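Local coordinates for protein 2-aminomuconate 6-semialdehyde dehydrogenase (Burkholderia cenocepacia, PDB 4U3W) that probably oxidises 2-aminomuconate 6-semialdehyde to 2-aminomuconate as an aldehyde dehydrogenase, with a nicotinamide cofactor as in other members of that family, at residues Ala71-Ala74 / Gly75-Thr79; Lys260-Asp264 / Gly265-Val269; Ser490-Tyr494 / Ser495-Asn499. All blocks are in the same frame, centred on the assembly; numbering follows the deposited sequence.

Contact 1. Residues Ala71-Ala74 / Gly75-Thr79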
loop_
_atom_site.group_PDB
_atom_site.type_symbol
_atom_site.label_atom_id
_atom_site.label_comp_id
_atom_site.label_asym_id
_atom_site.label_seq_id
_atom_site.Cartn_x
_atom_site.Cartn_y
_atom_site.Cartn_z
ATOM N N ALA A 71 -4.910 33.398 3.594
ATOM C CA ALA A 71 -5.665 32.393 4.359
ATOM C C ALA A 71 -4.839 31.128 4.651
ATOM O O ALA A 71 -4.991 30.479 5.708
ATOM C CB ALA A 71 -6.993 32.043 3.594
ATOM N N GLN A 72 -3.959 30.757 3.726
ATOM C CA GLN A 72 -2.987 29.707 4.023
ATOM C C GLN A 72 -2.201 30.003 5.331
ATOM O O GLN A 72 -2.196 29.210 6.290
ATOM C CB GLN A 72 -1.989 29.572 2.864
ATOM C CG GLN A 72 -2.486 28.746 1.708
ATOM C CD GLN A 72 -2.575 27.233 2.055
ATOM O OE1 GLN A 72 -1.576 26.550 2.098
ATOM N NE2 GLN A 72 -3.799 26.728 2.263
ATOM N N LYS A 73 -1.570 31.168 5.374
ATOM C CA LYS A 73 -0.729 31.518 6.505
ATOM C C LYS A 73 -1.560 31.848 7.750
ATOM O O LYS A 73 -1.071 31.735 8.861
ATOM C CB LYS A 73 0.188 32.700 6.133
ATOM C CG LYS A 73 0.916 32.470 4.813
ATOM C CD LYS A 73 1.771 33.650 4.397
ATOM C CE LYS A 73 1.626 33.905 2.882
ATOM N NZ LYS A 73 2.186 35.217 2.430
ATOM N N ALA A 74 -2.808 32.271 7.582
ATOM C CA ALA A 74 -3.615 32.590 8.751
ATOM C C ALA A 74 -4.069 31.322 9.476
ATOM O O ALA A 74 -4.739 31.406 10.511
ATOM C CB ALA A 74 -4.812 33.424 8.384
ATOM N N GLY A 75 -3.725 30.154 8.943
ATOM C CA GLY A 75 -3.909 28.949 9.720
ATOM C C GLY A 75 -4.599 27.788 9.027
ATOM O O GLY A 75 -4.610 26.688 9.555
ATOM N N TRP A 76 -5.176 28.016 7.860
ATOM C CA TRP A 76 -5.832 26.917 7.138
ATOM C C TRP A 76 -4.806 25.862 6.782
ATOM O O TRP A 76 -5.109 24.648 6.736
ATOM C CB TRP A 76 -6.522 27.409 5.870
ATOM C CG TRP A 76 -7.241 26.264 5.124
ATOM C CD1 TRP A 76 -6.847 25.673 3.965
ATOM C CD2 TRP A 76 -8.437 25.576 5.539
ATOM N NE1 TRP A 76 -7.745 24.672 3.599
ATOM C CE2 TRP A 76 -8.742 24.613 4.537
ATOM C CE3 TRP A 76 -9.315 25.718 6.627
ATOM C CZ2 TRP A 76 -9.876 23.776 4.603
ATOM C CZ3 TRP A 76 -10.456 24.886 6.688
ATOM C CH2 TRP A 76 -10.719 23.930 5.675
ATOM N N ARG A 77 -3.584 26.336 6.526
ATOM C CA ARG A 77 -2.460 25.450 6.215
ATOM C C ARG A 77 -2.165 24.466 7.375
ATOM O O ARG A 77 -1.732 23.329 7.146
ATOM C CB ARG A 77 -1.221 26.292 5.891
ATOM C CG ARG A 77 0.030 25.522 5.543
ATOM C CD ARG A 77 1.211 26.471 5.483
ATOM N NE ARG A 77 1.423 27.171 6.755
ATOM C CZ ARG A 77 2.154 28.280 6.907
ATOM N NH1 ARG A 77 2.757 28.837 5.865
ATOM N NH2 ARG A 77 2.285 28.836 8.107
ATOM N N ASP A 78 -2.424 24.888 8.609
ATOM C CA ASP A 78 -2.103 24.056 9.740
ATOM C C ASP A 78 -3.295 23.218 10.299
ATOM O O ASP A 78 -3.161 22.557 11.345
ATOM C CB ASP A 78 -1.524 24.924 10.845
ATOM C CG ASP A 78 -0.253 25.673 10.407
ATOM O OD1 ASP A 78 0.632 25.073 9.739
ATOM O OD2 ASP A 78 -0.161 26.873 10.743
ATOM N N THR A 79 -4.439 23.212 9.625
ATOM C CA THR A 79 -5.538 22.336 10.081
ATOM C C THR A 79 -5.119 20.851 10.058
ATOM O O THR A 79 -4.290 20.457 9.242
ATOM C CB THR A 79 -6.803 22.529 9.234
ATOM O OG1 THR A 79 -6.495 22.460 7.831
ATOM C CG2 THR A 79 -7.433 23.919 9.502
#
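Gln72 lays its amide against Arg77 and Trp76, the residues one turn on in the chain. From CB the side chain runs outward to CG, then bends (chi2 -71°). The bend brings CD back to 4.2 Å from Arg77 CB. OE1 lies over the same methylene, 3.8 Å from Arg77 CB, and touches Arg77 CG as well. NE2 turns the other way and reaches the edge of the indole in its plane, 3.6 Å from Trp76 CD1. The amide and ring planes stand 66° apart. NE2 is held by the carbonyl of Gly190, which fixes how the amide is flipped.

The backbone here makes a wider, pi-type turn. Trp76 N bonds to Ala71 O at 3.3 Å, and Gly75 N bonds to Gln72 O at 3.2 Å. Gly75 has a positive phi (132°), a backbone shape that glycine readily adopts. Gln72 O also accepts from Arg77 N, this time on a lone pair, while Gly75 N comes from above the carbonyl plane.

The turn lies in the last part of helix 58-76. Ala71, Gln72 and Trp76 rest on Cys192 of strand 192-196. The Trp76 ring also meets Trp87 of helix 81-96.

Contact 2. Residues Lys260-Asp264 / Gly265-Val269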
loop_
_atom_site.group_PDB
_atom_site.type_symbol
_atom_site.label_atom_id
_atom_site.label_comp_id
_atom_site.label_asym_id
_atom_site.label_seq_id
_atom_site.Cartn_x
_atom_site.Cartn_y
_atom_site.Cartn_z
ATOM N N LYS A 260 0.812 26.239 -21.481
ATOM C CA LYS A 260 1.733 27.327 -21.812
ATOM C C LYS A 260 1.674 28.480 -20.772
ATOM O O LYS A 260 2.713 29.025 -20.398
ATOM C CB LYS A 260 1.431 27.884 -23.218
ATOM C CG LYS A 260 1.421 26.810 -24.304
ATOM C CD LYS A 260 1.018 27.357 -25.694
ATOM C CE LYS A 260 0.881 26.201 -26.689
ATOM N NZ LYS A 260 0.270 26.624 -28.011
ATOM N N ALA A 261 0.460 28.810 -20.320
ATOM C CA ALA A 261 0.209 29.947 -19.425
ATOM C C ALA A 261 0.884 29.758 -18.048
ATOM O O ALA A 261 1.419 30.716 -17.486
ATOM C CB ALA A 261 -1.285 30.155 -19.254
ATOM N N VAL A 262 0.876 28.524 -17.534
ATOM C CA VAL A 262 1.537 28.229 -16.258
ATOM C C VAL A 262 3.034 27.895 -16.386
ATOM O O VAL A 262 3.746 27.752 -15.365
ATOM C CB VAL A 262 0.861 27.026 -15.530
ATOM C CG1 VAL A 262 -0.659 27.210 -15.465
ATOM C CG2 VAL A 262 1.229 25.699 -16.218
ATOM N N ALA A 263 3.528 27.773 -17.618
ATOM C CA ALA A 263 4.908 27.314 -17.836
ATOM C C ALA A 263 5.982 28.157 -17.103
ATOM O O ALA A 263 6.883 27.601 -16.490
ATOM C CB ALA A 263 5.214 27.260 -19.307
ATOM N N ASP A 264 5.887 29.483 -17.159
ATOM C CA ASP A 264 6.927 30.319 -16.530
ATOM C C ASP A 264 7.076 30.094 -15.025
ATOM O O ASP A 264 8.182 30.197 -14.485
ATOM C CB ASP A 264 6.654 31.808 -16.792
ATOM C CG ASP A 264 7.028 32.224 -18.194
ATOM O OD1 ASP A 264 7.830 31.504 -18.828
ATOM O OD2 ASP A 264 6.532 33.276 -18.656
ATOM N N GLY A 265 5.970 29.762 -14.364
ATOM C CA GLY A 265 5.980 29.436 -12.947
ATOM C C GLY A 265 6.112 27.934 -12.632
ATOM O O GLY A 265 6.277 27.568 -11.473
ATOM N N VAL A 266 6.150 27.092 -13.662
ATOM C CA VAL A 266 6.219 25.641 -13.492
ATOM C C VAL A 266 5.135 25.185 -12.503
ATOM O O VAL A 266 5.395 24.450 -11.559
ATOM C CB VAL A 266 7.634 25.152 -12.989
ATOM C CG1 VAL A 266 7.821 23.666 -13.367
ATOM C CG2 VAL A 266 8.761 25.987 -13.570
ATOM N N LYS A 267 3.915 25.634 -12.740
ATOM C CA LYS A 267 2.813 25.289 -11.856
ATOM C C LYS A 267 2.422 23.857 -12.089
ATOM O O LYS A 267 2.472 23.360 -13.217
ATOM C CB LYS A 267 1.590 26.185 -12.081
ATOM C CG LYS A 267 1.935 27.685 -12.012
ATOM C CD LYS A 267 2.641 28.056 -10.696
ATOM C CE LYS A 267 2.842 29.580 -10.564
ATOM N NZ LYS A 267 3.444 29.961 -9.233
ATOM N N GLU A 268 1.973 23.199 -11.033
ATOM C CA GLU A 268 1.338 21.901 -11.246
ATOM C C GLU A 268 0.077 22.038 -12.084
ATOM O O GLU A 268 -0.595 23.084 -12.080
ATOM C CB GLU A 268 1.010 21.242 -9.910
ATOM C CG GLU A 268 2.101 20.307 -9.443
ATOM C CD GLU A 268 2.034 19.006 -10.236
ATOM O OE1 GLU A 268 1.395 19.020 -11.325
ATOM O OE2 GLU A 268 2.584 17.990 -9.773
ATOM N N VAL A 269 -0.210 20.992 -12.842
ATOM C CA VAL A 269 -1.398 20.934 -13.670
ATOM C C VAL A 269 -2.044 19.554 -13.585
ATOM O O VAL A 269 -1.346 18.533 -13.569
ATOM C CB VAL A 269 -1.088 21.241 -15.168
ATOM C CG1 VAL A 269 -0.906 22.762 -15.420
ATOM C CG2 VAL A 269 0.147 20.481 -15.616
HETATM O O HOH W 1 3.251 30.892 -15.220
#
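Val262 turns its side chain onto Lys267, and its carbonyl faces the backbone of the turn between them. Val262 CB sits 3.6 Å from Lys267 CB and also touches Lys267 CG. Its methyl CG2 goes further along the chain and meets Val269 CG1 at 3.7 Å. CG1 of Val262 stands anti to the carbonyl carbon (chi1 -49°), and this sets CG2 over the start of the strand. The two valines and the lysine stem form a small apolar patch. Val262 O takes two weak hydrogen bonds, from Gly265 N at 3.2 Å and from Lys267 N at 3.4 Å. The second is almost straight, the first clearly bent.

Gly265 is the other well-covered residue. A water accepts from its N at 3.1 Å and donates to Ala261 O at 2.9 Å, bridging the turn to the last part of the helix. The chain of Lys267 bends at chi2 (-55°) and folds back along the glycine, with Lys267 CE 3.9 Å from Gly265 CA. Lys267 NZ then bonds to the carbonyls of Pro241 and Ile243. Val266 N bonds to Ala263 O at 3.0 Å.

Across the subunit interface, Asp264 pairs with Lys260 of the second subunit, and Lys260 pairs with Asp264 of the second subunit. The turn belongs to the beta-alpha-beta unit of strand 245-249, helix 252-261 and strand 268-272. It carries the chain from the helix into the second strand. Val262 packs on Ile246 of the first strand, and Glu268 pairs with Ile246 through the backbone.

Contact 3. Residues Ser490-Tyr494 / Ser495-Asn499. With MG (magnesium ion), chain E.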
loop_
_atom_site.group_PDB
_atom_site.type_symbol
_atom_site.label_atom_id
_atom_site.label_comp_id
_atom_site.label_asym_id
_atom_site.label_seq_id
_atom_site.Cartn_x
_atom_site.Cartn_y
_atom_site.Cartn_z
ATOM N N SER A 490 -5.539 11.852 -6.008
ATOM C CA SER A 490 -5.980 13.185 -5.579
ATOM C C SER A 490 -5.200 13.620 -4.322
ATOM O O SER A 490 -4.730 14.765 -4.219
ATOM C CB SER A 490 -7.494 13.205 -5.351
ATOM O OG SER A 490 -8.197 13.112 -6.593
ATOM N N LEU A 491 -5.024 12.697 -3.387
ATOM C CA LEU A 491 -4.238 12.972 -2.198
ATOM C C LEU A 491 -2.827 13.513 -2.584
ATOM O O LEU A 491 -2.341 14.489 -1.987
ATOM C CB LEU A 491 -4.075 11.696 -1.369
ATOM C CG LEU A 491 -5.352 11.112 -0.713
ATOM C CD1 LEU A 491 -5.010 10.008 0.333
ATOM C CD2 LEU A 491 -6.368 12.136 -0.163
ATOM N N ASP A 492 -2.183 12.856 -3.556
ATOM C CA ASP A 492 -0.838 13.230 -3.970
ATOM C C ASP A 492 -0.859 14.487 -4.842
ATOM O O ASP A 492 0.017 15.343 -4.674
ATOM C CB ASP A 492 -0.133 12.101 -4.738
ATOM C CG ASP A 492 0.281 10.957 -3.835
ATOM O OD1 ASP A 492 0.323 11.144 -2.588
ATOM O OD2 ASP A 492 0.573 9.886 -4.391
ATOM N N PHE A 493 -1.853 14.628 -5.727
ATOM C CA PHE A 493 -1.811 15.794 -6.599
ATOM C C PHE A 493 -1.977 17.103 -5.818
ATOM O O PHE A 493 -1.262 18.072 -6.069
ATOM C CB PHE A 493 -2.874 15.790 -7.679
ATOM C CG PHE A 493 -2.853 17.047 -8.479
ATOM C CD1 PHE A 493 -1.838 17.254 -9.410
ATOM C CD2 PHE A 493 -3.795 18.065 -8.273
ATOM C CE1 PHE A 493 -1.768 18.459 -10.163
ATOM C CE2 PHE A 493 -3.738 19.273 -9.003
ATOM C CZ PHE A 493 -2.727 19.468 -9.959
ATOM N N TYR A 494 -2.957 17.143 -4.933
ATOM C CA TYR A 494 -3.263 18.362 -4.210
ATOM C C TYR A 494 -2.336 18.612 -3.000
ATOM O O TYR A 494 -2.658 19.470 -2.162
ATOM C CB TYR A 494 -4.725 18.342 -3.758
ATOM C CG TYR A 494 -5.686 18.401 -4.943
ATOM C CD1 TYR A 494 -6.009 19.627 -5.558
ATOM C CD2 TYR A 494 -6.248 17.233 -5.460
ATOM C CE1 TYR A 494 -6.869 19.675 -6.659
ATOM C CE2 TYR A 494 -7.113 17.262 -6.546
ATOM C CZ TYR A 494 -7.433 18.472 -7.140
ATOM O OH TYR A 494 -8.278 18.480 -8.214
ATOM N N SER A 495 -1.228 17.856 -2.912
ATOM C CA SER A 495 -0.211 18.014 -1.863
ATOM C C SER A 495 1.212 18.109 -2.417
ATOM O O SER A 495 1.507 17.493 -3.449
ATOM C CB SER A 495 -0.231 16.827 -0.880
ATOM O OG SER A 495 -1.412 16.827 -0.130
ATOM N N GLU A 496 2.105 18.785 -1.685
ATOM C CA GLU A 496 3.533 18.596 -1.961
ATOM C C GLU A 496 4.024 17.444 -1.051
ATOM O O GLU A 496 3.802 17.489 0.161
ATOM C CB GLU A 496 4.373 19.864 -1.711
ATOM C CG GLU A 496 4.436 20.896 -2.930
ATOM C CD GLU A 496 5.049 20.365 -4.289
ATOM O OE1 GLU A 496 5.641 19.291 -4.372
ATOM O OE2 GLU A 496 4.919 21.065 -5.305
ATOM N N LEU A 497 4.641 16.424 -1.652
ATOM C CA LEU A 497 5.291 15.335 -0.907
ATOM C C LEU A 497 6.653 15.822 -0.446
ATOM O O LEU A 497 7.406 16.370 -1.263
ATOM C CB LEU A 497 5.499 14.102 -1.769
ATOM C CG LEU A 497 4.315 13.162 -1.885
ATOM C CD1 LEU A 497 3.087 13.920 -2.400
ATOM C CD2 LEU A 497 4.678 11.940 -2.763
ATOM N N THR A 498 6.977 15.583 0.817
ATOM C CA THR A 498 8.329 15.826 1.287
ATOM C C THR A 498 8.866 14.544 1.902
ATOM O O THR A 498 8.204 13.950 2.743
ATOM C CB THR A 498 8.406 16.966 2.343
ATOM O OG1 THR A 498 7.925 18.183 1.771
ATOM C CG2 THR A 498 9.926 17.177 2.863
ATOM N N ASN A 499 10.014 14.099 1.429
ATOM C CA ASN A 499 10.726 13.012 2.084
ATOM C C ASN A 499 11.652 13.612 3.166
ATOM O O ASN A 499 12.507 14.446 2.845
ATOM C CB ASN A 499 11.514 12.192 1.063
ATOM C CG ASN A 499 12.145 10.940 1.684
ATOM O OD1 ASN A 499 11.444 10.074 2.213
ATOM N ND2 ASN A 499 13.468 10.855 1.640
HETATM MG MG MG E . 1.916 16.574 -5.169
HETATM O O HOH W 2 1.246 17.682 -7.035
HETATM O O HOH W 3 4.387 16.910 -4.715
#
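A magnesium site sits where helix 487-493 gives way to strand 495-503. Asp492 and Ser495 meet here through their carbonyl oxygens. Magnesium is 2.3 Å from Asp492 O and 2.0 Å from Ser495 O. Two waters also bind it. One donates to Phe493 O. The other, 2.5 Å from the magnesium, donates to Glu496 OE1 and accepts from Leu497 N. The ion and its waters thus link backbone oxygens of the helix end to the backbone and the Glu496 carboxylate of the strand.

Ser495 N makes a weak hydrogen bond to Asp492 O at 3.3 Å, so this oxygen serves both the turn and the metal. The hydroxyl Ser495 OG lies beside its own backbone N (chi1 -68°) and comes to 3.1 Å from Leu491 O. Leu497 CD1 approaches Asp492 OD1 at 3.9 Å and is 4.0 Å from the magnesium. Next along the chain, Phe493 CD2 lies over the centre of the Tyr494 ring.

The Asp492 carboxylate is not among the metal ligands; it makes salt bridges, OD1 with Arg160 and OD2 with Arg488 of the second subunit. Glu496 OE1 pairs with Arg484 of that subunit. Asp492 O and Ser495 O are only 2.9 Å apart, and the shared cation would offset the repulsion between them. The protein ligands are neutral carbonyls, so nearby carboxylates such as Glu496, reached through a water, probably balance part of the charge.

Along the chain the three contacts follow in series. Contact 1 lies in the last part of helix 58-76 and the turn after it, contact 2 joins helix 252-261 to strand 268-272, and contact 3 joins helix 487-493 to strand 495-503. Contacts 2 and 3 reach the same mixed sheet, with centres 17 Å apart. They touch where Phe493 CE1 comes to 3.4 Å from both Glu268 OE1 and Val269 O. Contact 1 lies apart, its nearest atoms about 8 Å from contact 3 and about 13 Å from contact 2. Contacts 2 and 3 both lie against the second subunit; contact 1 reaches it through Arg77. Two helix-to-strand junctions more than 200 residues apart thus meet on one sheet beside that subunit.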